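Side-chain contacts in predicted phosphatase, HAD family (Clostridium acetobutylicum, PDB 3MC1), which is predicted to be a phosphatase of the haloacid dehalogenase superfamily, probably hydrolysing phosphate esters at a metal-binding site formed by aspartates: residues 13-18 and 89-94; 95-100 and 209-214; 22-27 and 82-87; 190-195 and 201-206. One frame throughout, in Å; residues are numbered along the deposited sequence.

Contact 1. Residues 13-18 and 89-94; sequences GTLTDS and DGIEAL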
loop_
_atom_site.group_PDB
_atom_site.type_symbol
_atom_site.label_atom_id
_atom_site.label_comp_id
_atom_site.label_asym_id
_atom_site.label_seq_id
_atom_site.Cartn_x
_atom_site.Cartn_y
_atom_site.Cartn_z
ATOM N N GLY A 13 2.449 -4.430 2.408
ATOM C CA GLY A 13 3.155 -5.225 1.416
ATOM C C GLY A 13 4.413 -4.601 0.830
ATOM O O GLY A 13 5.103 -5.225 0.019
ATOM N N THR A 14 4.710 -3.368 1.218
ATOM C CA THR A 14 5.897 -2.685 0.722
ATOM C C THR A 14 6.739 -2.235 1.905
ATOM O O THR A 14 7.946 -2.503 1.964
ATOM C CB THR A 14 5.525 -1.460 -0.134
ATOM O OG1 THR A 14 4.852 -1.895 -1.319
ATOM C CG2 THR A 14 6.778 -0.693 -0.530
ATOM N N LEU A 15 6.106 -1.548 2.852
ATOM C CA LEU A 15 6.819 -1.087 4.033
ATOM C C LEU A 15 6.557 -2.016 5.215
ATOM O O LEU A 15 7.458 -2.299 6.014
ATOM C CB LEU A 15 6.395 0.340 4.386
ATOM C CG LEU A 15 6.730 1.439 3.372
ATOM C CD1 LEU A 15 6.148 2.766 3.837
ATOM C CD2 LEU A 15 8.249 1.539 3.207
ATOM N N THR A 16 5.330 -2.517 5.310
ATOM C CA THR A 16 4.956 -3.389 6.422
ATOM C C THR A 16 4.319 -4.708 5.984
ATOM O O THR A 16 3.576 -4.756 5.010
ATOM C CB THR A 16 3.936 -2.672 7.352
ATOM O OG1 THR A 16 2.783 -2.293 6.587
ATOM C CG2 THR A 16 4.543 -1.420 7.944
ATOM N N ASP A 17 4.639 -5.775 6.713
ATOM C CA ASP A 17 4.066 -7.101 6.478
ATOM C C ASP A 17 2.842 -7.076 7.389
ATOM O O ASP A 17 2.916 -7.463 8.560
ATOM C CB ASP A 17 5.034 -8.194 6.941
ATOM C CG ASP A 17 4.511 -9.591 6.673
ATOM O OD1 ASP A 17 3.353 -9.731 6.208
ATOM O OD2 ASP A 17 5.264 -10.553 6.931
ATOM N N SER A 18 1.725 -6.603 6.852
ATOM C CA SER A 18 0.493 -6.456 7.624
ATOM C C SER A 18 -0.581 -7.517 7.439
ATOM O O SER A 18 -1.701 -7.355 7.925
ATOM C CB SER A 18 -0.112 -5.089 7.312
ATOM O OG SER A 18 0.024 -4.790 5.930
ATOM N N ASP A 89 12.059 -6.384 7.191
ATOM C CA ASP A 89 13.467 -6.210 7.532
ATOM C C ASP A 89 14.157 -5.343 6.474
ATOM O O ASP A 89 13.903 -5.478 5.270
ATOM C CB ASP A 89 14.189 -7.562 7.605
ATOM C CG ASP A 89 13.676 -8.443 8.726
ATOM O OD1 ASP A 89 13.453 -7.921 9.842
ATOM O OD2 ASP A 89 13.509 -9.661 8.496
ATOM N N GLY A 90 15.023 -4.450 6.934
ATOM C CA GLY A 90 15.755 -3.591 6.025
ATOM C C GLY A 90 15.056 -2.306 5.635
ATOM O O GLY A 90 15.709 -1.372 5.180
ATOM N N ILE A 91 13.741 -2.233 5.833
ATOM C CA ILE A 91 13.002 -1.033 5.451
ATOM C C ILE A 91 13.445 0.259 6.129
ATOM O O ILE A 91 13.675 1.254 5.454
ATOM C CB ILE A 91 11.470 -1.204 5.655
ATOM C CG1 ILE A 91 10.887 -2.069 4.530
ATOM C CG2 ILE A 91 10.792 0.169 5.677
ATOM C CD1 ILE A 91 11.053 -1.481 3.135
ATOM N N GLU A 92 13.553 0.276 7.450
ATOM C CA GLU A 92 13.987 1.511 8.089
ATOM C C GLU A 92 15.385 1.910 7.606
ATOM O O GLU A 92 15.653 3.089 7.382
ATOM C CB GLU A 92 13.968 1.387 9.614
ATOM C CG GLU A 92 14.539 2.605 10.308
ATOM C CD GLU A 92 14.131 2.695 11.769
ATOM O OE1 GLU A 92 13.784 1.651 12.363
ATOM O OE2 GLU A 92 14.176 3.808 12.324
ATOM N N ALA A 93 16.269 0.927 7.447
ATOM C CA ALA A 93 17.624 1.193 6.958
ATOM C C ALA A 93 17.512 1.867 5.577
ATOM O O ALA A 93 18.199 2.849 5.287
ATOM C CB ALA A 93 18.389 -0.103 6.847
ATOM N N LEU A 94 16.623 1.339 4.742
ATOM C CA LEU A 94 16.386 1.885 3.406
ATOM C C LEU A 94 15.946 3.346 3.475
ATOM O O LEU A 94 16.542 4.212 2.824
ATOM C CB LEU A 94 15.309 1.060 2.675
ATOM C CG LEU A 94 14.836 1.634 1.325
ATOM C CD1 LEU A 94 16.000 1.652 0.331
ATOM C CD2 LEU A 94 13.690 0.811 0.777
#
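The nearest approaches of Ile91 to the loop 13-18 are to carbonyl oxygens, not to side chains. Its CD1 lies 3.5 Å from Thr14 O, and its CG1 is 3.7 Å from Leu15 O, so the longer branch of the isoleucine runs past two successive carbonyls. Thr14 O is also hydrogen-bonded to Tyr187 OH. Between side chains the touching atoms are Leu15 CD2 and Ile91 CG2, 3.8 Å apart, and the two side chains cross at about a right angle. The isoleucine's first torsion sets CG1 beside the backbone N (chi1 -76°), which turns that branch mainly to the carbonyls and CG2 mainly to Leu15 CD2. The loop is folded back on itself by Gly13 N, which bonds to Thr16 O at 2.9 Å. Thr14 falls in what looks like the DxDx(T/V) motif of HAD enzymes, with Asp10 and Asp12 at the sodium site, and its side chain lies about 4 Å from the bound sodium ion. The three touching residues are buried. Leu15 also rests on Phe9 of strand 6-9, and Ile91 on Val207 of helix 207-215, which places the contact where the loop leaving strand 6-9 meets the start of helix 91-101.

Contact 2. Residues 95-100 and 209-214; sequences LSSLKD and ELHKKI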
loop_
_atom_site.group_PDB
_atom_site.type_symbol
_atom_site.label_atom_id
_atom_site.label_comp_id
_atom_site.label_asym_id
_atom_site.label_seq_id
_atom_site.Cartn_x
_atom_site.Cartn_y
_atom_site.Cartn_z
ATOM N N LEU A 95 14.906 3.613 4.266
ATOM C CA LEU A 95 14.373 4.964 4.426
ATOM C C LEU A 95 15.431 5.944 4.905
ATOM O O LEU A 95 15.514 7.068 4.405
ATOM C CB LEU A 95 13.215 4.960 5.422
ATOM C CG LEU A 95 12.021 4.078 5.052
ATOM C CD1 LEU A 95 10.976 4.113 6.176
ATOM C CD2 LEU A 95 11.421 4.581 3.754
ATOM N N SER A 96 16.224 5.525 5.889
ATOM C CA SER A 96 17.272 6.393 6.418
ATOM C C SER A 96 18.266 6.717 5.302
ATOM O O SER A 96 18.559 7.883 5.049
ATOM C CB SER A 96 18.003 5.708 7.576
ATOM O OG SER A 96 18.934 6.592 8.182
ATOM N N SER A 97 18.768 5.679 4.635
ATOM C CA SER A 97 19.731 5.851 3.545
ATOM C C SER A 97 19.211 6.803 2.466
ATOM O O SER A 97 19.937 7.690 2.006
ATOM C CB SER A 97 20.066 4.494 2.920
ATOM O OG SER A 97 21.007 4.633 1.859
ATOM N N LEU A 98 17.952 6.635 2.069
ATOM C CA LEU A 98 17.382 7.490 1.034
ATOM C C LEU A 98 17.300 8.960 1.436
ATOM O O LEU A 98 17.611 9.836 0.633
ATOM C CB LEU A 98 15.991 6.984 0.621
ATOM C CG LEU A 98 15.901 5.579 0.021
ATOM C CD1 LEU A 98 14.452 5.298 -0.384
ATOM C CD2 LEU A 98 16.835 5.457 -1.184
ATOM N N LYS A 99 16.878 9.248 2.664
ATOM C CA LYS A 99 16.795 10.641 3.088
ATOM C C LYS A 99 18.192 11.243 3.179
ATOM O O LYS A 99 18.371 12.447 3.006
ATOM C CB LYS A 99 16.087 10.782 4.442
ATOM C CG LYS A 99 14.576 10.672 4.370
ATOM C CD LYS A 99 13.905 11.357 5.560
ATOM C CE LYS A 99 14.019 12.877 5.472
ATOM N NZ LYS A 99 13.376 13.581 6.633
ATOM N N ASP A 100 19.186 10.407 3.447
ATOM C CA ASP A 100 20.548 10.906 3.540
ATOM C C ASP A 100 20.945 11.380 2.147
ATOM O O ASP A 100 21.524 12.457 1.990
ATOM C CB ASP A 100 21.503 9.809 4.009
ATOM C CG ASP A 100 22.713 10.370 4.738
ATOM O OD1 ASP A 100 23.346 11.313 4.212
ATOM O OD2 ASP A 100 23.028 9.867 5.837
ATOM N N GLU A 209 17.658 -4.949 -3.010
ATOM C CA GLU A 209 17.566 -4.814 -4.462
ATOM C C GLU A 209 16.807 -3.530 -4.778
ATOM O O GLU A 209 17.087 -2.855 -5.769
ATOM C CB GLU A 209 16.801 -5.995 -5.060
ATOM C CG GLU A 209 17.535 -7.322 -5.043
ATOM C CD GLU A 209 18.451 -7.496 -6.239
ATOM O OE1 GLU A 209 18.455 -8.609 -6.809
ATOM O OE2 GLU A 209 19.164 -6.533 -6.606
ATOM N N LEU A 210 15.825 -3.222 -3.931
ATOM C CA LEU A 210 15.006 -2.028 -4.083
ATOM C C LEU A 210 15.897 -0.802 -3.904
ATOM O O LEU A 210 15.833 0.145 -4.681
ATOM C CB LEU A 210 13.885 -2.040 -3.031
ATOM C CG LEU A 210 12.929 -0.849 -2.946
ATOM C CD1 LEU A 210 12.276 -0.582 -4.300
ATOM C CD2 LEU A 210 11.874 -1.146 -1.887
ATOM N N HIS A 211 16.744 -0.840 -2.882
ATOM C CA HIS A 211 17.653 0.261 -2.602
ATOM C C HIS A 211 18.521 0.553 -3.823
ATOM O O HIS A 211 18.581 1.687 -4.295
ATOM C CB HIS A 211 18.540 -0.092 -1.403
ATOM C CG HIS A 211 19.386 1.045 -0.915
ATOM N ND1 HIS A 211 20.290 1.704 -1.723
ATOM C CD2 HIS A 211 19.459 1.647 0.294
ATOM C CE1 HIS A 211 20.879 2.663 -1.033
ATOM N NE2 HIS A 211 20.392 2.651 0.196
ATOM N N LYS A 212 19.179 -0.484 -4.337
ATOM C CA LYS A 212 20.062 -0.361 -5.498
ATOM C C LYS A 212 19.350 0.221 -6.708
ATOM O O LYS A 212 19.863 1.127 -7.368
ATOM C CB LYS A 212 20.627 -1.730 -5.880
ATOM C CG LYS A 212 21.426 -2.424 -4.789
ATOM C CD LYS A 212 21.955 -3.763 -5.292
ATOM C CE LYS A 212 22.775 -4.489 -4.235
ATOM N NZ LYS A 212 23.975 -3.717 -3.834
ATOM N N LYS A 213 18.159 -0.303 -6.986
ATOM C CA LYS A 213 17.358 0.130 -8.128
ATOM C C LYS A 213 16.929 1.588 -8.048
ATOM O O LYS A 213 16.910 2.287 -9.060
ATOM C CB LYS A 213 16.115 -0.750 -8.259
ATOM C CG LYS A 213 15.428 -0.642 -9.607
ATOM C CD LYS A 213 16.323 -1.216 -10.698
ATOM C CE LYS A 213 15.558 -1.486 -11.985
ATOM N NZ LYS A 213 16.432 -2.142 -12.996
ATOM N N ILE A 214 16.561 2.042 -6.855
ATOM C CA ILE A 214 16.140 3.427 -6.696
ATOM C C ILE A 214 17.277 4.349 -7.106
ATOM O O ILE A 214 17.070 5.352 -7.788
ATOM C CB ILE A 214 15.741 3.737 -5.236
ATOM C CG1 ILE A 214 14.449 2.994 -4.883
ATOM C CG2 ILE A 214 15.546 5.243 -5.051
ATOM C CD1 ILE A 214 14.003 3.201 -3.444
#
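Two interactions, one polar and one apolar, join these helical segments, whose closest CA atoms are those of Leu98 and His211, 8.1 Å apart. The polar one is a short hydrogen bond of 2.7 Å between Ser97 OG and His211 NE2; the geometry allows either group to be the donor. The hydroxyl approaches the imidazole at its edge, close to the ring plane, and Ser97 CB lies in that plane, 3.3 Å from His211 NE2. In both residues the first torsion sets the group anti to the backbone N: OG of Ser97 at chi1 -180°, and CG of His211 at chi1 -172°, which carries the ring across to the serine. One bond therefore holds the NE2 edge of a partly exposed ring.

The apolar interaction pairs Leu98 with Ile214. Their methyl ends meet, Leu98 CD1 standing 3.7 Å from Ile214 CD1, with a second approach of 4.1 Å between Leu98 CD2 and Ile214 CG2. The two side chains cross at about a right angle, and both residues are buried, unlike the serine-histidine pair.

Leu98 continues onto Leu105 of strand 104-109 and Ile214 onto Ile183 of strand 182-185. Helices 91-101 and 207-215 thus pack side by side over strands of the central parallel sheet, with the apolar pair toward the strands.

Contact 3. Residues 22-27 and 82-87; sequences ITKSVK and MFENKV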
loop_
_atom_site.group_PDB
_atom_site.type_symbol
_atom_site.label_atom_id
_atom_site.label_comp_id
_atom_site.label_asym_id
_atom_site.label_seq_id
_atom_site.Cartn_x
_atom_site.Cartn_y
_atom_site.Cartn_z
ATOM N N ILE A 22 -4.725 -7.642 8.762
ATOM C CA ILE A 22 -5.678 -7.408 7.686
ATOM C C ILE A 22 -6.528 -8.644 7.389
ATOM O O ILE A 22 -7.741 -8.540 7.267
ATOM C CB ILE A 22 -4.950 -6.943 6.394
ATOM C CG1 ILE A 22 -4.278 -5.588 6.650
ATOM C CG2 ILE A 22 -5.931 -6.824 5.231
ATOM C CD1 ILE A 22 -3.405 -5.091 5.493
ATOM N N THR A 23 -5.905 -9.810 7.278
ATOM C CA THR A 23 -6.678 -11.014 6.983
ATOM C C THR A 23 -7.608 -11.342 8.145
ATOM O O THR A 23 -8.713 -11.850 7.938
ATOM C CB THR A 23 -5.772 -12.230 6.665
ATOM O OG1 THR A 23 -4.864 -12.460 7.746
ATOM C CG2 THR A 23 -4.992 -11.991 5.372
ATOM N N LYS A 24 -7.171 -11.037 9.365
ATOM C CA LYS A 24 -8.001 -11.287 10.532
ATOM C C LYS A 24 -9.203 -10.339 10.566
ATOM O O LYS A 24 -10.293 -10.734 10.979
ATOM C CB LYS A 24 -7.172 -11.171 11.816
ATOM C CG LYS A 24 -6.408 -12.442 12.141
ATOM C CD LYS A 24 -5.576 -12.332 13.413
ATOM C CE LYS A 24 -4.834 -13.641 13.666
ATOM N NZ LYS A 24 -4.044 -13.636 14.928
ATOM N N SER A 25 -9.013 -9.100 10.113
ATOM C CA SER A 25 -10.105 -8.129 10.083
ATOM C C SER A 25 -11.126 -8.542 9.017
ATOM O O SER A 25 -12.332 -8.383 9.200
ATOM C CB SER A 25 -9.574 -6.717 9.784
ATOM O OG SER A 25 -8.672 -6.292 10.792
ATOM N N VAL A 26 -10.636 -9.066 7.900
ATOM C CA VAL A 26 -11.521 -9.514 6.832
ATOM C C VAL A 26 -12.299 -10.747 7.312
ATOM O O VAL A 26 -13.506 -10.838 7.107
ATOM C CB VAL A 26 -10.719 -9.877 5.565
ATOM C CG1 VAL A 26 -11.659 -10.387 4.468
ATOM C CG2 VAL A 26 -9.945 -8.652 5.091
ATOM N N LYS A 27 -11.604 -11.684 7.955
ATOM C CA LYS A 27 -12.256 -12.890 8.459
ATOM C C LYS A 27 -13.322 -12.510 9.476
ATOM O O LYS A 27 -14.414 -13.085 9.488
ATOM C CB LYS A 27 -11.242 -13.837 9.108
ATOM C CG LYS A 27 -11.888 -15.081 9.705
ATOM C CD LYS A 27 -10.932 -15.825 10.625
ATOM C CE LYS A 27 -10.277 -17.012 9.939
ATOM N NZ LYS A 27 -11.234 -18.149 9.763
HETATM N N MSE A 82 -4.526 -3.340 13.122
HETATM C CA MSE A 82 -3.408 -2.474 12.741
HETATM C C MSE A 82 -2.111 -2.782 13.480
HETATM O O MSE A 82 -1.026 -2.498 12.970
HETATM C CB MSE A 82 -3.771 -0.990 12.940
HETATM C CG MSE A 82 -4.063 -0.582 14.379
HETATM SE SE MSE A 82 -3.916 1.355 14.638
HETATM C CE MSE A 82 -1.967 1.478 14.757
ATOM N N PHE A 83 -2.225 -3.376 14.668
ATOM C CA PHE A 83 -1.064 -3.716 15.487
ATOM C C PHE A 83 -0.495 -5.103 15.186
ATOM O O PHE A 83 0.657 -5.376 15.498
ATOM C CB PHE A 83 -1.425 -3.603 16.978
ATOM C CG PHE A 83 -1.923 -2.236 17.377
ATOM C CD1 PHE A 83 -1.106 -1.117 17.247
ATOM C CD2 PHE A 83 -3.219 -2.063 17.861
ATOM C CE1 PHE A 83 -1.569 0.156 17.593
ATOM C CE2 PHE A 83 -3.691 -0.796 18.209
ATOM C CZ PHE A 83 -2.863 0.317 18.074
ATOM N N GLU A 84 -1.308 -5.976 14.598
ATOM C CA GLU A 84 -0.867 -7.321 14.220
ATOM C C GLU A 84 -0.210 -7.036 12.879
ATOM O O GLU A 84 -0.705 -7.383 11.804
ATOM C CB GLU A 84 -2.086 -8.238 14.103
ATOM C CG GLU A 84 -2.894 -8.255 15.405
ATOM C CD GLU A 84 -4.055 -9.236 15.395
ATOM O OE1 GLU A 84 -4.931 -9.121 14.515
ATOM O OE2 GLU A 84 -4.091 -10.120 16.278
ATOM N N ASN A 85 0.940 -6.390 12.998
ATOM C CA ASN A 85 1.702 -5.869 11.881
ATOM C C ASN A 85 3.198 -5.979 12.193
ATOM O O ASN A 85 3.587 -6.201 13.342
ATOM C CB ASN A 85 1.328 -4.397 11.776
ATOM C CG ASN A 85 1.352 -3.870 10.380
ATOM O OD1 ASN A 85 2.084 -4.352 9.525
ATOM N ND2 ASN A 85 0.548 -2.836 10.143
ATOM N N LYS A 86 4.025 -5.800 11.167
ATOM C CA LYS A 86 5.481 -5.852 11.310
ATOM C C LYS A 86 6.088 -5.050 10.174
ATOM O O LYS A 86 5.514 -4.973 9.095
ATOM C CB LYS A 86 6.000 -7.294 11.202
ATOM C CG LYS A 86 5.570 -8.232 12.315
ATOM C CD LYS A 86 6.003 -9.681 12.041
ATOM C CE LYS A 86 5.356 -10.235 10.773
ATOM N NZ LYS A 86 5.610 -11.696 10.593
ATOM N N VAL A 87 7.246 -4.446 10.418
ATOM C CA VAL A 87 7.942 -3.692 9.377
ATOM C C VAL A 87 8.871 -4.697 8.700
ATOM O O VAL A 87 9.503 -5.502 9.385
ATOM C CB VAL A 87 8.778 -2.544 9.981
ATOM C CG1 VAL A 87 9.628 -1.887 8.903
ATOM C CG2 VAL A 87 7.855 -1.516 10.610
#
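Lys24 of helix 19-31 lies across the carboxylate of Glu84, which belongs to the loop after helix 63-81, and the two side chains meet at about a right angle. Along the helix, Ile22 comes first; it and Ser25, on either side of the lysine in sequence, rest on Tyr73 and so set helix 19-31 against helix 63-81.

Lys24 carries the contact. Its CG sits beside the backbone N (chi1 -83°) and the rest of the chain is fully extended, so the methylene run passes the glutamate before the ammonium does. The closest approach is from carbon: Lys24 CD is 3.5 Å from Glu84 OE1, and Lys24 CB is 4.1 Å from that same oxygen. The ammonium reaches the other oxygen only distantly, with Lys24 NZ 3.8 Å from Glu84 OE2, a long salt bridge.

In the loop, Glu84 is the centre of an inverse gamma turn and is linked to Gly21 by a backbone hydrogen bond, which ties the turn to the helix just before Ile22. Next to it, Asn85 OD1 accepts from Lys86 N at 2.9 Å.

Each charged group has a stronger partner outside the two segments: Lys24 NZ forms a salt bridge with Glu20 OE2, and Glu84 OE1 is hydrogen-bonded to Tyr76 OH. The pairing across the segments is thus mainly aliphatic contact along a carboxylate, and its electrostatic share is probably modest.

Contact 4. Residues 190-195 and 201-206; sequences GSYEEL and NYIVNS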
loop_
_atom_site.group_PDB
_atom_site.type_symbol
_atom_site.label_atom_id
_atom_site.label_comp_id
_atom_site.label_asym_id
_atom_site.label_seq_id
_atom_site.Cartn_x
_atom_site.Cartn_y
_atom_site.Cartn_z
ATOM N N GLY A 190 2.380 -9.471 -4.054
ATOM C CA GLY A 190 2.221 -9.559 -5.494
ATOM C C GLY A 190 3.327 -10.458 -6.023
ATOM O O GLY A 190 4.366 -10.599 -5.378
ATOM N N SER A 191 3.120 -11.070 -7.183
ATOM C CA SER A 191 4.139 -11.953 -7.744
ATOM C C SER A 191 4.886 -11.278 -8.878
ATOM O O SER A 191 4.424 -10.277 -9.429
ATOM C CB SER A 191 3.497 -13.243 -8.256
ATOM O OG SER A 191 2.678 -13.003 -9.384
ATOM N N TYR A 192 6.051 -11.816 -9.221
ATOM C CA TYR A 192 6.830 -11.271 -10.325
ATOM C C TYR A 192 5.943 -11.196 -11.569
ATOM O O TYR A 192 5.880 -10.168 -12.248
ATOM C CB TYR A 192 8.019 -12.176 -10.635
ATOM C CG TYR A 192 8.715 -11.803 -11.916
ATOM C CD1 TYR A 192 9.672 -10.793 -11.944
ATOM C CD2 TYR A 192 8.381 -12.427 -13.117
ATOM C CE1 TYR A 192 10.280 -10.414 -13.138
ATOM C CE2 TYR A 192 8.979 -12.054 -14.314
ATOM C CZ TYR A 192 9.926 -11.050 -14.317
ATOM O OH TYR A 192 10.518 -10.686 -15.501
ATOM N N GLU A 193 5.270 -12.308 -11.856
ATOM C CA GLU A 193 4.380 -12.432 -13.008
ATOM C C GLU A 193 3.250 -11.401 -12.971
ATOM O O GLU A 193 2.899 -10.820 -14.001
ATOM C CB GLU A 193 3.783 -13.848 -13.068
ATOM C CG GLU A 193 4.775 -14.985 -13.402
ATOM C CD GLU A 193 5.767 -15.304 -12.278
ATOM O OE1 GLU A 193 5.413 -15.111 -11.095
ATOM O OE2 GLU A 193 6.897 -15.772 -12.582
ATOM N N GLU A 194 2.676 -11.183 -11.793
ATOM C CA GLU A 194 1.605 -10.202 -11.647
ATOM C C GLU A 194 2.110 -8.811 -12.020
ATOM O O GLU A 194 1.446 -8.065 -12.743
ATOM C CB GLU A 194 1.089 -10.176 -10.200
ATOM C CG GLU A 194 0.017 -9.110 -9.943
ATOM C CD GLU A 194 -0.383 -9.002 -8.479
ATOM O OE1 GLU A 194 -0.665 -10.051 -7.857
ATOM O OE2 GLU A 194 -0.428 -7.867 -7.952
ATOM N N LEU A 195 3.297 -8.473 -11.524
ATOM C CA LEU A 195 3.889 -7.166 -11.778
ATOM C C LEU A 195 4.374 -6.993 -13.207
ATOM O O LEU A 195 4.230 -5.916 -13.791
ATOM C CB LEU A 195 5.040 -6.924 -10.798
ATOM C CG LEU A 195 4.580 -6.850 -9.339
ATOM C CD1 LEU A 195 5.770 -7.063 -8.390
ATOM C CD2 LEU A 195 3.905 -5.502 -9.101
ATOM N N ASN A 201 7.648 -1.092 -14.400
ATOM C CA ASN A 201 8.823 -0.594 -15.098
ATOM C C ASN A 201 10.123 -1.183 -14.538
ATOM O O ASN A 201 11.152 -1.211 -15.214
ATOM C CB ASN A 201 8.821 0.944 -15.045
ATOM C CG ASN A 201 7.624 1.557 -15.769
ATOM O OD1 ASN A 201 7.565 1.553 -17.001
ATOM N ND2 ASN A 201 6.666 2.083 -15.008
ATOM N N TYR A 202 10.071 -1.664 -13.301
ATOM C CA TYR A 202 11.236 -2.263 -12.648
ATOM C C TYR A 202 10.701 -3.277 -11.635
ATOM O O TYR A 202 9.647 -3.046 -11.045
ATOM C CB TYR A 202 12.040 -1.192 -11.916
ATOM C CG TYR A 202 12.249 0.068 -12.716
ATOM C CD1 TYR A 202 13.451 0.311 -13.369
ATOM C CD2 TYR A 202 11.221 1.002 -12.869
ATOM C CE1 TYR A 202 13.617 1.444 -14.157
ATOM C CE2 TYR A 202 11.389 2.137 -13.662
ATOM C CZ TYR A 202 12.590 2.345 -14.306
ATOM O OH TYR A 202 12.766 3.434 -15.131
ATOM N N ILE A 203 11.410 -4.390 -11.437
ATOM C CA ILE A 203 10.974 -5.423 -10.491
ATOM C C ILE A 203 12.121 -5.981 -9.649
ATOM O O ILE A 203 13.122 -6.459 -10.188
ATOM C CB ILE A 203 10.293 -6.598 -11.228
ATOM C CG1 ILE A 203 9.128 -6.079 -12.079
ATOM C CG2 ILE A 203 9.766 -7.605 -10.222
ATOM C CD1 ILE A 203 8.419 -7.148 -12.886
ATOM N N VAL A 204 11.969 -5.919 -8.325
ATOM C CA VAL A 204 12.992 -6.409 -7.404
ATOM C C VAL A 204 12.428 -7.418 -6.406
ATOM O O VAL A 204 11.235 -7.396 -6.090
ATOM C CB VAL A 204 13.659 -5.249 -6.623
ATOM C CG1 VAL A 204 14.216 -4.222 -7.607
ATOM C CG2 VAL A 204 12.666 -4.614 -5.661
ATOM N N ASN A 205 13.288 -8.295 -5.900
ATOM C CA ASN A 205 12.843 -9.328 -4.967
ATOM C C ASN A 205 13.224 -9.114 -3.501
ATOM O O ASN A 205 12.896 -9.942 -2.650
ATOM C CB ASN A 205 13.361 -10.684 -5.437
ATOM C CG ASN A 205 14.857 -10.684 -5.643
ATOM O OD1 ASN A 205 15.627 -10.504 -4.697
ATOM N ND2 ASN A 205 15.282 -10.874 -6.889
ATOM N N SER A 206 13.906 -8.017 -3.197
ATOM C CA SER A 206 14.301 -7.738 -1.819
ATOM C C SER A 206 14.439 -6.240 -1.593
ATOM O O SER A 206 14.530 -5.467 -2.547
ATOM C CB SER A 206 15.640 -8.399 -1.496
ATOM O OG SER A 206 16.690 -7.719 -2.163
#
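Ile203 projects from strand 202-204 toward helix 192-198, and both ends of its branched side chain find carbon there. CG1 lies beside the backbone N (chi1 -56°) and, with the branch extended, carries CD1 to the ring of Tyr192, while CG2 meets the same side of that ring at CD1. The tyrosine's own first torsion places CG anti to its backbone N (chi1 170°), and CD1 and CE1 are the ring atoms nearest the isoleucine. Tyr192 CD1 is 3.6 Å from Ile203 CG2, and Tyr192 CE1 is 3.8 Å from Ile203 CD1. The approach to the ring is oblique, and the two side chains cross at about a right angle. One helical turn on, Leu195 CB touches Ile203 CD1 at 4.0 Å; the leucine also rests on Val172 of helix 169-176. At the start of the helix, Ser191 acts as N-cap, its OG accepting from Glu194 N at 3.0 Å. The helix lies within the beta-alpha-beta unit of strands 182-185 and 202-204. Its contact with the outermost strand is wholly apolar across these segments, which suggests that here the fit of one isoleucine between tyrosine and leucine, not directional bonding, holds helix and strand.

How the contacts relate
Contact 1 is the buried one and contact 3 lies at the surface; contacts 2 and 4 are partly buried. Contacts 1 and 2 share helix 91-101 and touch through Leu94, whose CD1 is 3.5 Å from His211 CD2. Contact 3 also reaches contact 1, with a probable hydrogen bond between Asp17 N and Lys86 O, 2.7 Å apart. Contacts 2 and 4 meet where strand 202-204 runs into helix 207-215, as Glu209 and Leu210 pack on Val204. Chemistry follows place: apolar groups against carbonyls near the metal site, a mixed polar and apolar helix pair, a lysine chain against a carboxylate, with only a long salt bridge, at the surface, and purely apolar packing at the sheet edge.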